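Local coordinates for carboxypeptidase 1 (Deinococcus radiodurans str. R1, PDB 5GIV), which probably acts as a zinc-dependent metallocarboxypeptidase of the M32 family, releasing amino acids one at a time from peptide C-termini with broad specificity, at residues Leu183-Ala187 against Leu355-Leu359; Ala189-Ala195 against Glu499-Val503; Ala311-Tyr316 against Phe447-Phe452; Ala352-Thr356 against Tyr492-Tyr497. One frame throughout, in Å; residues are numbered along the deposited sequence.

Contact 1. Residues Leu183-Ala187 against Leu355-Leu359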
loop_
_atom_site.group_PDB
_atom_site.type_symbol
_atom_site.label_atom_id
_atom_site.label_comp_id
_atom_site.label_asym_id
_atom_site.label_seq_id
_atom_site.Cartn_x
_atom_site.Cartn_y
_atom_site.Cartn_z
ATOM N N LEU A 183 38.119 0.223 -20.302
ATOM C CA LEU A 183 37.904 0.297 -18.858
ATOM C C LEU A 183 38.806 -0.648 -18.066
ATOM O O LEU A 183 39.238 -0.282 -16.963
ATOM C CB LEU A 183 36.429 0.051 -18.519
ATOM C CG LEU A 183 35.513 1.172 -19.032
ATOM C CD1 LEU A 183 34.065 0.971 -18.596
ATOM C CD2 LEU A 183 36.035 2.561 -18.630
ATOM N N VAL A 184 39.127 -1.834 -18.597
ATOM C CA VAL A 184 40.017 -2.752 -17.879
ATOM C C VAL A 184 41.356 -2.105 -17.555
ATOM O O VAL A 184 41.781 -2.160 -16.388
ATOM C CB VAL A 184 40.192 -4.058 -18.672
ATOM C CG1 VAL A 184 41.258 -4.927 -18.016
ATOM C CG2 VAL A 184 38.880 -4.828 -18.765
ATOM N N PRO A 185 42.084 -1.527 -18.509
ATOM C CA PRO A 185 43.359 -0.884 -18.151
ATOM C C PRO A 185 43.180 0.284 -17.201
ATOM O O PRO A 185 43.986 0.465 -16.282
ATOM C CB PRO A 185 43.925 -0.445 -19.508
ATOM C CG PRO A 185 43.143 -1.251 -20.539
ATOM C CD PRO A 185 41.804 -1.473 -19.953
ATOM N N LEU A 186 42.153 1.104 -17.407
ATOM C CA LEU A 186 41.926 2.230 -16.508
ATOM C C LEU A 186 41.594 1.744 -15.097
ATOM O O LEU A 186 42.055 2.321 -14.106
ATOM C CB LEU A 186 40.804 3.114 -17.056
ATOM C CG LEU A 186 40.403 4.323 -16.208
ATOM C CD1 LEU A 186 41.596 5.252 -16.044
ATOM C CD2 LEU A 186 39.237 5.060 -16.830
ATOM N N ALA A 187 40.800 0.675 -14.989
ATOM C CA ALA A 187 40.482 0.131 -13.674
ATOM C C ALA A 187 41.716 -0.489 -13.033
ATOM O O ALA A 187 41.978 -0.285 -11.842
ATOM C CB ALA A 187 39.347 -0.892 -13.780
ATOM N N LEU A 355 34.032 1.791 -12.632
ATOM C CA LEU A 355 34.987 1.304 -13.616
ATOM C C LEU A 355 34.854 -0.187 -13.897
ATOM O O LEU A 355 35.042 -0.615 -15.041
ATOM C CB LEU A 355 36.418 1.627 -13.171
ATOM C CG LEU A 355 36.788 3.109 -13.137
ATOM C CD1 LEU A 355 38.270 3.268 -12.891
ATOM C CD2 LEU A 355 36.357 3.798 -14.437
ATOM N N THR A 356 34.572 -0.998 -12.883
ATOM C CA THR A 356 34.494 -2.441 -13.061
ATOM C C THR A 356 33.074 -2.951 -13.271
ATOM O O THR A 356 32.902 -4.133 -13.583
ATOM C CB THR A 356 35.125 -3.159 -11.861
ATOM O OG1 THR A 356 34.335 -2.920 -10.691
ATOM C CG2 THR A 356 36.554 -2.653 -11.626
ATOM N N TYR A 357 32.060 -2.089 -13.156
ATOM C CA TYR A 357 30.677 -2.557 -13.186
ATOM C C TYR A 357 30.385 -3.366 -14.444
ATOM O O TYR A 357 29.796 -4.451 -14.376
ATOM C CB TYR A 357 29.706 -1.376 -13.088
ATOM C CG TYR A 357 28.250 -1.819 -13.082
ATOM C CD1 TYR A 357 27.543 -1.999 -14.271
ATOM C CD2 TYR A 357 27.595 -2.086 -11.890
ATOM C CE1 TYR A 357 26.222 -2.411 -14.261
ATOM C CE2 TYR A 357 26.275 -2.501 -11.872
ATOM C CZ TYR A 357 25.599 -2.664 -13.057
ATOM O OH TYR A 357 24.293 -3.067 -13.021
ATOM N N ASN A 358 30.777 -2.849 -15.602
ATOM C CA ASN A 358 30.355 -3.471 -16.850
ATOM C C ASN A 358 30.909 -4.879 -17.010
ATOM O O ASN A 358 30.300 -5.699 -17.707
ATOM C CB ASN A 358 30.758 -2.574 -18.021
ATOM C CG ASN A 358 30.103 -1.207 -17.940
ATOM O OD1 ASN A 358 28.907 -1.098 -17.700
ATOM N ND2 ASN A 358 30.887 -0.159 -18.115
ATOM N N LEU A 359 32.006 -5.203 -16.329
ATOM C CA LEU A 359 32.534 -6.559 -16.409
ATOM C C LEU A 359 31.550 -7.583 -15.846
ATOM O O LEU A 359 31.556 -8.746 -16.267
ATOM C CB LEU A 359 33.875 -6.629 -15.677
ATOM C CG LEU A 359 34.940 -5.695 -16.252
ATOM C CD1 LEU A 359 36.129 -5.599 -15.327
ATOM C CD2 LEU A 359 35.377 -6.197 -17.621
#
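Leu355 packs across Leu186 and Ala187 of helix 169-193, and its side chain can be followed outward atom by atom. Its CB meets the methyl of Ala187, with CB to CB 3.9 Å. Beyond CG the branches part: CD1 lies over the backbone at Ala187 CA (3.9 Å) and near CG of Leu186, while CD2 reaches CD2 of Leu186 at 4.0 Å. The chi1 of -67° sets CG beside the backbone N of Leu355, and from there both methyls reach the helix. The Leu186 and Leu355 side chains run nearly perpendicular.

Ala187 CB also receives Thr356 CG2 at 3.9 Å, whereas Thr356 OG1 is turned to Asp353. Further along, Leu183 CD1 touches Asn358 ND2 at 3.4 Å. This is a van der Waals contact; the amide is held elsewhere, OD1 by Thr423 and Asn426 and ND2 by Tyr489. Val184 CG2 and Leu359 CD2 close the far end at 3.9 Å.

No hydrogen bond joins the segments, and the 340 Å² they bury is largely aliphatic. Such apolar packing of a helix side against the loop leading into helix 357-372 and the beginning of that helix belongs to the mostly helical M32 fold; the Asn358 side chain lies about 12 Å from the zinc ion.

Contact 2. Residues Ala189-Ala195 against Glu499-Val503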
loop_
_atom_site.group_PDB
_atom_site.type_symbol
_atom_site.label_atom_id
_atom_site.label_comp_id
_atom_site.label_asym_id
_atom_site.label_seq_id
_atom_site.Cartn_x
_atom_site.Cartn_y
_atom_site.Cartn_z
ATOM N N ALA A 189 44.764 0.308 -13.537
ATOM C CA ALA A 189 45.645 1.390 -13.108
ATOM C C ALA A 189 45.122 2.045 -11.843
ATOM O O ALA A 189 45.905 2.375 -10.942
ATOM C CB ALA A 189 45.805 2.433 -14.212
ATOM N N VAL A 190 43.803 2.231 -11.745
ATOM C CA VAL A 190 43.244 2.824 -10.535
ATOM C C VAL A 190 43.472 1.905 -9.343
ATOM O O VAL A 190 43.892 2.350 -8.269
ATOM C CB VAL A 190 41.753 3.152 -10.725
ATOM C CG1 VAL A 190 41.138 3.522 -9.401
ATOM C CG2 VAL A 190 41.587 4.301 -11.711
ATOM N N ILE A 191 43.249 0.606 -9.523
ATOM C CA ILE A 191 43.440 -0.328 -8.422
ATOM C C ILE A 191 44.896 -0.375 -7.999
ATOM O O ILE A 191 45.201 -0.500 -6.807
ATOM C CB ILE A 191 42.924 -1.719 -8.826
ATOM C CG1 ILE A 191 41.391 -1.689 -8.952
ATOM C CG2 ILE A 191 43.433 -2.787 -7.856
ATOM C CD1 ILE A 191 40.806 -2.901 -9.637
ATOM N N ALA A 192 45.820 -0.245 -8.954
ATOM C CA ALA A 192 47.239 -0.317 -8.639
ATOM C C ALA A 192 47.754 0.965 -8.018
ATOM O O ALA A 192 48.777 0.933 -7.330
ATOM C CB ALA A 192 48.055 -0.644 -9.893
ATOM N N ALA A 193 47.075 2.086 -8.245
ATOM C CA ALA A 193 47.514 3.345 -7.652
ATOM C C ALA A 193 47.226 3.408 -6.151
ATOM O O ALA A 193 48.008 3.992 -5.397
ATOM C CB ALA A 193 46.854 4.515 -8.372
ATOM N N GLY A 194 46.132 2.822 -5.695
ATOM C CA GLY A 194 45.819 2.920 -4.281
ATOM C C GLY A 194 44.597 3.795 -4.025
ATOM O O GLY A 194 44.269 4.702 -4.804
ATOM N N ALA A 195 43.889 3.520 -2.847
ATOM C CA ALA A 195 42.575 4.106 -2.587
ATOM C C ALA A 195 42.649 5.330 -1.680
ATOM O O ALA A 195 43.528 5.437 -0.822
ATOM C CB ALA A 195 41.644 3.071 -1.943
ATOM N N GLU A 499 42.091 12.016 -13.193
ATOM C CA GLU A 499 42.424 13.118 -12.297
ATOM C C GLU A 499 42.358 12.714 -10.826
ATOM O O GLU A 499 43.109 13.261 -10.009
ATOM C CB GLU A 499 41.496 14.305 -12.561
ATOM C CG GLU A 499 41.995 15.622 -11.982
ATOM C CD GLU A 499 41.503 15.869 -10.563
ATOM O OE1 GLU A 499 40.299 15.637 -10.307
ATOM O OE2 GLU A 499 42.314 16.292 -9.703
ATOM N N LEU A 500 41.477 11.770 -10.470
ATOM C CA LEU A 500 41.377 11.331 -9.080
ATOM C C LEU A 500 42.614 10.558 -8.653
ATOM O O LEU A 500 43.127 10.765 -7.547
ATOM C CB LEU A 500 40.129 10.469 -8.877
ATOM C CG LEU A 500 38.849 11.169 -8.419
ATOM C CD1 LEU A 500 37.643 10.269 -8.597
ATOM C CD2 LEU A 500 38.974 11.605 -6.969
ATOM N N TYR A 501 43.130 9.688 -9.524
ATOM C CA TYR A 501 44.191 8.762 -9.156
ATOM C C TYR A 501 45.527 9.058 -9.824
ATOM O O TYR A 501 46.472 8.275 -9.653
ATOM C CB TYR A 501 43.760 7.322 -9.477
ATOM C CG TYR A 501 42.595 6.894 -8.626
ATOM C CD1 TYR A 501 41.295 7.260 -8.948
ATOM C CD2 TYR A 501 42.805 6.186 -7.452
ATOM C CE1 TYR A 501 40.233 6.888 -8.138
ATOM C CE2 TYR A 501 41.763 5.816 -6.640
ATOM C CZ TYR A 501 40.480 6.165 -6.982
ATOM O OH TYR A 501 39.451 5.791 -6.151
ATOM N N GLY A 502 45.631 10.144 -10.588
ATOM C CA GLY A 502 46.870 10.418 -11.295
ATOM C C GLY A 502 47.255 9.315 -12.253
ATOM O O GLY A 502 48.418 8.898 -12.274
ATOM N N VAL A 503 46.303 8.809 -13.024
ATOM C CA VAL A 503 46.597 7.745 -13.974
ATOM C C VAL A 503 46.204 8.163 -15.380
ATOM O O VAL A 503 46.427 7.409 -16.330
ATOM C CB VAL A 503 45.895 6.424 -13.585
ATOM C CG1 VAL A 503 46.317 5.988 -12.200
ATOM C CG2 VAL A 503 44.388 6.579 -13.647
ATOM O OXT VAL A 503 45.662 9.250 -15.598
#
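The ring of Tyr501 has Val190 CG1 over one face, almost exactly above its centre: the methyl is 3.4 Å from the centroid and only 3° off the ring normal, a CH-pi contact. At the ring's edge, near its plane, lies Gly194 O, 3.3 Å from CE2, with Ala195 CA more distant on that edge. The methyl of Ala193 approaches obliquely. With CG1 of Val190 anti to its backbone N (chi1 170°), this methyl lands on the face, while CG2 is carried on towards CD1 of the same ring and towards Val503 CG2, 4.1 Å away.

Val503, the C-terminal residue, extends the apolar patch along the helix. Its CB is 4.0 Å from Ala189 CB, and Val503 CG1 lies 3.8 Å from Ala189 O and 4.1 Å from Ala193 CB. The contact is built from small side chains and one aromatic ring, with no hydrogen bond across it; the Tyr501 hydroxyl is bonded to Asn341 O.

Both helices run out here. Gly194 and Gly502, each with positive phi, are the first residues to leave helical geometry after helix 169-193 and helix 487-501. The contact therefore joins two helix C-terminal ends at the protein surface, where Val190 also touches Leu355, Tyr501 touches Pro196, and Leu500 packs on helix 333-339.

Contact 3. Residues Ala311-Tyr316 against Phe447-Phe452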
loop_
_atom_site.group_PDB
_atom_site.type_symbol
_atom_site.label_atom_id
_atom_site.label_comp_id
_atom_site.label_asym_id
_atom_site.label_seq_id
_atom_site.Cartn_x
_atom_site.Cartn_y
_atom_site.Cartn_z
ATOM N N ALA A 311 31.219 18.846 -7.775
ATOM C CA ALA A 311 30.279 19.937 -7.539
ATOM C C ALA A 311 29.185 19.530 -6.560
ATOM O O ALA A 311 28.705 20.358 -5.773
ATOM C CB ALA A 311 29.661 20.391 -8.862
ATOM N N PHE A 312 28.752 18.271 -6.613
ATOM C CA PHE A 312 27.723 17.792 -5.693
ATOM C C PHE A 312 28.160 17.959 -4.243
ATOM O O PHE A 312 27.388 18.431 -3.400
ATOM C CB PHE A 312 27.387 16.330 -6.010
ATOM C CG PHE A 312 26.342 15.730 -5.114
ATOM C CD1 PHE A 312 26.677 15.233 -3.861
ATOM C CD2 PHE A 312 25.017 15.653 -5.532
ATOM C CE1 PHE A 312 25.719 14.676 -3.050
ATOM C CE2 PHE A 312 24.048 15.094 -4.719
ATOM C CZ PHE A 312 24.397 14.603 -3.477
ATOM N N TRP A 313 29.392 17.556 -3.924
ATOM C CA TRP A 313 29.828 17.605 -2.533
ATOM C C TRP A 313 30.255 19.006 -2.098
ATOM O O TRP A 313 30.169 19.331 -0.905
ATOM C CB TRP A 313 30.946 16.583 -2.305
ATOM C CG TRP A 313 30.377 15.214 -2.253
ATOM C CD1 TRP A 313 30.471 14.245 -3.210
ATOM C CD2 TRP A 313 29.547 14.678 -1.217
ATOM N NE1 TRP A 313 29.771 13.128 -2.819
ATOM C CE2 TRP A 313 29.194 13.369 -1.600
ATOM C CE3 TRP A 313 29.076 15.176 0.001
ATOM C CZ2 TRP A 313 28.396 12.546 -0.804
ATOM C CZ3 TRP A 313 28.280 14.353 0.795
ATOM C CH2 TRP A 313 27.950 13.056 0.386
ATOM N N ALA A 314 30.690 19.857 -3.032
ATOM C CA ALA A 314 30.861 21.265 -2.682
ATOM C C ALA A 314 29.558 21.858 -2.166
ATOM O O ALA A 314 29.578 22.733 -1.294
ATOM C CB ALA A 314 31.370 22.064 -3.880
ATOM N N ALA A 315 28.421 21.370 -2.665
ATOM C CA ALA A 315 27.117 21.896 -2.286
ATOM C C ALA A 315 26.559 21.250 -1.023
ATOM O O ALA A 315 25.934 21.938 -0.207
ATOM C CB ALA A 315 26.121 21.697 -3.430
ATOM N N TYR A 316 26.812 19.955 -0.809
ATOM C CA TYR A 316 26.133 19.223 0.249
ATOM C C TYR A 316 27.030 18.800 1.403
ATOM O O TYR A 316 26.507 18.346 2.423
ATOM C CB TYR A 316 25.423 17.982 -0.317
ATOM C CG TYR A 316 24.197 18.340 -1.102
ATOM C CD1 TYR A 316 23.044 18.750 -0.449
ATOM C CD2 TYR A 316 24.182 18.273 -2.487
ATOM C CE1 TYR A 316 21.915 19.094 -1.152
ATOM C CE2 TYR A 316 23.049 18.614 -3.204
ATOM C CZ TYR A 316 21.922 19.026 -2.530
ATOM O OH TYR A 316 20.782 19.379 -3.212
ATOM N N PHE A 447 25.136 23.355 -9.686
ATOM C CA PHE A 447 25.025 22.290 -8.692
ATOM C C PHE A 447 25.545 22.744 -7.336
ATOM O O PHE A 447 24.956 22.419 -6.295
ATOM C CB PHE A 447 25.790 21.049 -9.156
ATOM C CG PHE A 447 25.305 20.479 -10.466
ATOM C CD1 PHE A 447 24.065 20.829 -10.980
ATOM C CD2 PHE A 447 26.092 19.591 -11.179
ATOM C CE1 PHE A 447 23.622 20.301 -12.179
ATOM C CE2 PHE A 447 25.663 19.068 -12.378
ATOM C CZ PHE A 447 24.424 19.418 -12.878
ATOM N N ALA A 448 26.644 23.508 -7.326
ATOM C CA ALA A 448 27.196 24.002 -6.071
ATOM C C ALA A 448 26.205 24.883 -5.333
ATOM O O ALA A 448 26.340 25.068 -4.120
ATOM C CB ALA A 448 28.493 24.767 -6.328
ATOM N N ARG A 449 25.231 25.443 -6.045
ATOM C CA ARG A 449 24.156 26.241 -5.473
ATOM C C ARG A 449 22.900 25.414 -5.172
ATOM O O ARG A 449 21.853 25.990 -4.854
ATOM C CB ARG A 449 23.819 27.389 -6.435
ATOM C CG ARG A 449 23.030 28.540 -5.830
ATOM C CD ARG A 449 22.915 29.717 -6.805
ATOM N NE ARG A 449 22.165 29.378 -8.019
ATOM C CZ ARG A 449 22.727 29.094 -9.192
ATOM N NH1 ARG A 449 24.051 29.110 -9.317
ATOM N NH2 ARG A 449 21.964 28.789 -10.238
ATOM N N LYS A 450 22.986 24.077 -5.272
ATOM C CA LYS A 450 21.844 23.167 -5.085
ATOM C C LYS A 450 20.738 23.444 -6.097
ATOM O O LYS A 450 19.559 23.182 -5.840
ATOM C CB LYS A 450 21.298 23.225 -3.655
ATOM C CG LYS A 450 22.356 22.911 -2.609
ATOM C CD LYS A 450 21.781 22.821 -1.211
ATOM C CE LYS A 450 22.878 22.520 -0.198
ATOM N NZ LYS A 450 22.383 22.472 1.204
ATOM N N ASP A 451 21.113 23.962 -7.261
ATOM C CA ASP A 451 20.174 24.309 -8.319
ATOM C C ASP A 451 20.366 23.342 -9.482
ATOM O O ASP A 451 21.349 23.445 -10.227
ATOM C CB ASP A 451 20.391 25.757 -8.755
ATOM C CG ASP A 451 19.535 26.148 -9.935
ATOM O OD1 ASP A 451 18.503 25.493 -10.190
ATOM O OD2 ASP A 451 19.886 27.131 -10.601
ATOM N N PHE A 452 19.403 22.439 -9.668
ATOM C CA PHE A 452 19.465 21.443 -10.732
ATOM C C PHE A 452 18.433 21.687 -11.824
ATOM O O PHE A 452 18.200 20.805 -12.662
ATOM C CB PHE A 452 19.307 20.036 -10.143
ATOM C CG PHE A 452 20.324 19.721 -9.105
ATOM C CD1 PHE A 452 21.583 19.268 -9.477
ATOM C CD2 PHE A 452 20.042 19.896 -7.761
ATOM C CE1 PHE A 452 22.547 18.994 -8.532
ATOM C CE2 PHE A 452 21.002 19.613 -6.803
ATOM C CZ PHE A 452 22.255 19.162 -7.186
HETATM O O HOH W 1 25.353 21.943 2.478
#
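Ala315 presses its methyl against the C-terminal end of helix 443-448, which closes in a Schellman motif with Lys450, at positive phi, as the C-prime residue. Ala315 CB lies 3.2 Å from Phe447 O and 3.4 Å from Ala448 O. One turn earlier Ala311 CB meets Phe447 CB at 3.9 Å. The two alanines allow a close approach of the backbones, with the CA atoms of Ala315 and Ala448 4.3 Å apart.

Beyond the alanines, the extended Lys450 chain runs obliquely past the Tyr316 ring, CE coming 3.7 Å from CE1. Phe452 meets Tyr316 from the opposite direction: Phe452 CE2 is 3.6 Å from the hydroxyl oxygen, which sits near the plane of the phenylalanine ring, at its edge.

Further out, Asp220 of helix 207-221 takes the Tyr316 hydroxyl in a hydrogen bond, and Tyr221 packs edge-to-face with Phe452. Within helix 310-323, Tyr316 CD2 stands over the centre of the Phe312 ring, adding a neighbour that positions the tyrosine. The Schellman turn itself is fixed by Lys450 N to Phe447 O and Asp451 N to Asp446 O. Beside the exposed Lys450, a water donates to Ala315 O at 2.7 Å and accepts a weak bond from Lys450 NZ.

Contact 4. Residues Ala352-Thr356 against Tyr492-Tyr497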
loop_
_atom_site.group_PDB
_atom_site.type_symbol
_atom_site.label_atom_id
_atom_site.label_comp_id
_atom_site.label_asym_id
_atom_site.label_seq_id
_atom_site.Cartn_x
_atom_site.Cartn_y
_atom_site.Cartn_z
ATOM N N ALA A 352 29.092 -2.663 -7.540
ATOM C CA ALA A 352 30.373 -2.475 -8.202
ATOM C C ALA A 352 30.548 -1.022 -8.628
ATOM O O ALA A 352 29.580 -0.315 -8.922
ATOM C CB ALA A 352 30.497 -3.416 -9.402
ATOM N N ASP A 353 31.802 -0.578 -8.627
ATOM C CA ASP A 353 32.164 0.810 -8.886
ATOM C C ASP A 353 31.961 1.179 -10.360
ATOM O O ASP A 353 31.653 0.342 -11.216
ATOM C CB ASP A 353 33.614 1.039 -8.499
ATOM C CG ASP A 353 34.554 0.176 -9.311
ATOM O OD1 ASP A 353 34.859 0.547 -10.459
ATOM O OD2 ASP A 353 34.961 -0.894 -8.815
ATOM N N GLU A 354 32.203 2.457 -10.659
ATOM C CA GLU A 354 31.978 2.966 -12.006
ATOM C C GLU A 354 32.864 2.282 -13.039
ATOM O O GLU A 354 32.502 2.224 -14.221
ATOM C CB GLU A 354 32.235 4.470 -12.046
ATOM C CG GLU A 354 31.111 5.328 -11.499
ATOM C CD GLU A 354 31.336 6.803 -11.782
ATOM O OE1 GLU A 354 32.318 7.361 -11.248
ATOM O OE2 GLU A 354 30.541 7.387 -12.554
ATOM N N LEU A 355 34.032 1.791 -12.632
ATOM C CA LEU A 355 34.987 1.304 -13.616
ATOM C C LEU A 355 34.854 -0.187 -13.897
ATOM O O LEU A 355 35.042 -0.615 -15.041
ATOM C CB LEU A 355 36.418 1.627 -13.171
ATOM C CG LEU A 355 36.788 3.109 -13.137
ATOM C CD1 LEU A 355 38.270 3.268 -12.891
ATOM C CD2 LEU A 355 36.357 3.798 -14.437
ATOM N N THR A 356 34.572 -0.998 -12.883
ATOM C CA THR A 356 34.494 -2.441 -13.061
ATOM C C THR A 356 33.074 -2.951 -13.271
ATOM O O THR A 356 32.902 -4.133 -13.583
ATOM C CB THR A 356 35.125 -3.159 -11.861
ATOM O OG1 THR A 356 34.335 -2.920 -10.691
ATOM C CG2 THR A 356 36.554 -2.653 -11.626
ATOM N N TYR A 492 34.347 10.686 -20.123
ATOM C CA TYR A 492 33.996 11.102 -18.770
ATOM C C TYR A 492 34.779 10.315 -17.725
ATOM O O TYR A 492 35.321 10.895 -16.780
ATOM C CB TYR A 492 32.484 10.955 -18.556
ATOM C CG TYR A 492 32.084 10.658 -17.123
ATOM C CD1 TYR A 492 32.226 11.620 -16.134
ATOM C CD2 TYR A 492 31.542 9.427 -16.769
ATOM C CE1 TYR A 492 31.864 11.368 -14.838
ATOM C CE2 TYR A 492 31.171 9.160 -15.465
ATOM C CZ TYR A 492 31.338 10.137 -14.500
ATOM O OH TYR A 492 30.990 9.895 -13.192
ATOM N N LEU A 493 34.844 8.991 -17.872
ATOM C CA LEU A 493 35.521 8.169 -16.874
ATOM C C LEU A 493 37.026 8.405 -16.898
ATOM O O LEU A 493 37.652 8.632 -15.849
ATOM C CB LEU A 493 35.198 6.698 -17.118
ATOM C CG LEU A 493 33.755 6.266 -16.869
ATOM C CD1 LEU A 493 33.575 4.826 -17.314
ATOM C CD2 LEU A 493 33.399 6.432 -15.399
ATOM N N ARG A 494 37.620 8.394 -18.098
ATOM C CA ARG A 494 39.054 8.643 -18.212
ATOM C C ARG A 494 39.418 9.980 -17.580
ATOM O O ARG A 494 40.404 10.080 -16.838
ATOM C CB ARG A 494 39.458 8.618 -19.684
ATOM C CG ARG A 494 39.492 7.231 -20.296
ATOM C CD ARG A 494 39.774 7.283 -21.793
ATOM N NE ARG A 494 40.072 5.958 -22.336
ATOM C CZ ARG A 494 39.755 5.560 -23.570
ATOM N NH1 ARG A 494 39.120 6.383 -24.402
ATOM N NH2 ARG A 494 40.074 4.336 -23.973
ATOM N N GLY A 495 38.609 11.008 -17.826
ATOM C CA GLY A 495 38.884 12.305 -17.230
ATOM C C GLY A 495 38.705 12.302 -15.724
ATOM O O GLY A 495 39.538 12.834 -14.983
ATOM N N LYS A 496 37.604 11.716 -15.247
ATOM C CA LYS A 496 37.320 11.753 -13.817
ATOM C C LYS A 496 38.342 10.946 -13.023
ATOM O O LYS A 496 38.916 11.442 -12.044
ATOM C CB LYS A 496 35.907 11.232 -13.557
ATOM C CG LYS A 496 35.556 11.111 -12.082
ATOM C CD LYS A 496 34.160 10.518 -11.908
ATOM C CE LYS A 496 33.811 10.408 -10.440
ATOM N NZ LYS A 496 32.451 9.877 -10.237
ATOM N N TYR A 497 38.589 9.702 -13.436
ATOM C CA TYR A 497 39.473 8.829 -12.679
ATOM C C TYR A 497 40.934 9.079 -13.001
ATOM O O TYR A 497 41.793 8.895 -12.132
ATOM C CB TYR A 497 39.082 7.372 -12.929
ATOM C CG TYR A 497 37.794 7.065 -12.206
ATOM C CD1 TYR A 497 36.562 7.263 -12.820
ATOM C CD2 TYR A 497 37.810 6.649 -10.876
ATOM C CE1 TYR A 497 35.388 7.018 -12.137
ATOM C CE2 TYR A 497 36.645 6.411 -10.187
ATOM C CZ TYR A 497 35.440 6.590 -10.816
ATOM O OH TYR A 497 34.287 6.353 -10.113
HETATM O O HOH W 2 33.637 4.460 -8.275
#
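Glu354, buried in the contact, directs its carboxylate at three polar groups of helix 487-501. With CG opposite the carbonyl carbon and the chain extended beyond it, the carboxylate is carried out to all three. Its OE1 accepts from Tyr497 OH at 2.5 Å, a length doubtful at this resolution, and from Lys496 NZ at 2.7 Å, which makes a salt bridge. The ammonium comes on the syn side but 30° out of the carboxylate plane. OE2 uses its syn lone pair for Tyr492 OH at 2.6 Å. The tyrosine rings are steeply tilted against the carboxylate, by 63° for Tyr492 and 61° for Tyr497, and each presents its edge to the oxygen it binds.

Leu355 supplies the apolar side. CG stands over the centre of the Tyr497 ring, 4.1 Å from the centroid, as a CH-pi contact, and CD2 also touches Leu493 CD2 at 4.1 Å. Tyr497 is thus covered on one face and held at its hydroxyl, where a water also donates at 2.7 Å.

Asp353 shapes the loop from within: OD1 accepts from Leu355 N, an Asx turn, and also from Thr356 N, completing an Asx motif. Lys496 NZ has a second partner in Asn341 OD1. Three donors on one buried carboxylate, one cationic, should favour its ionised form and tie the loop preceding helix 357-372 to helix 487-501.

How the contacts relate
Contacts 1, 2 and 4 form one continuous patch in which helix 169-193, helix 487-501 and the chain from 352 to 359 meet pairwise. Leu355 belongs to both contact 1 and contact 4, whose centres are 7 Å apart, and Leu183 CD2 meets Leu493 CD1 at 3.6 Å between them. Leu355 CD1 is also 3.7 Å from Val190 CG2, which brings in contact 2. Contact 3 is separate, its nearest atoms about 9 Å from contact 4 and about 16 Å from contact 1. The zinc ion, bound by His266, His270 and Glu296, lies about 13 Å from the Glu354 side chain, so contacts 1 and 4 approach the metal site without supplying ligands.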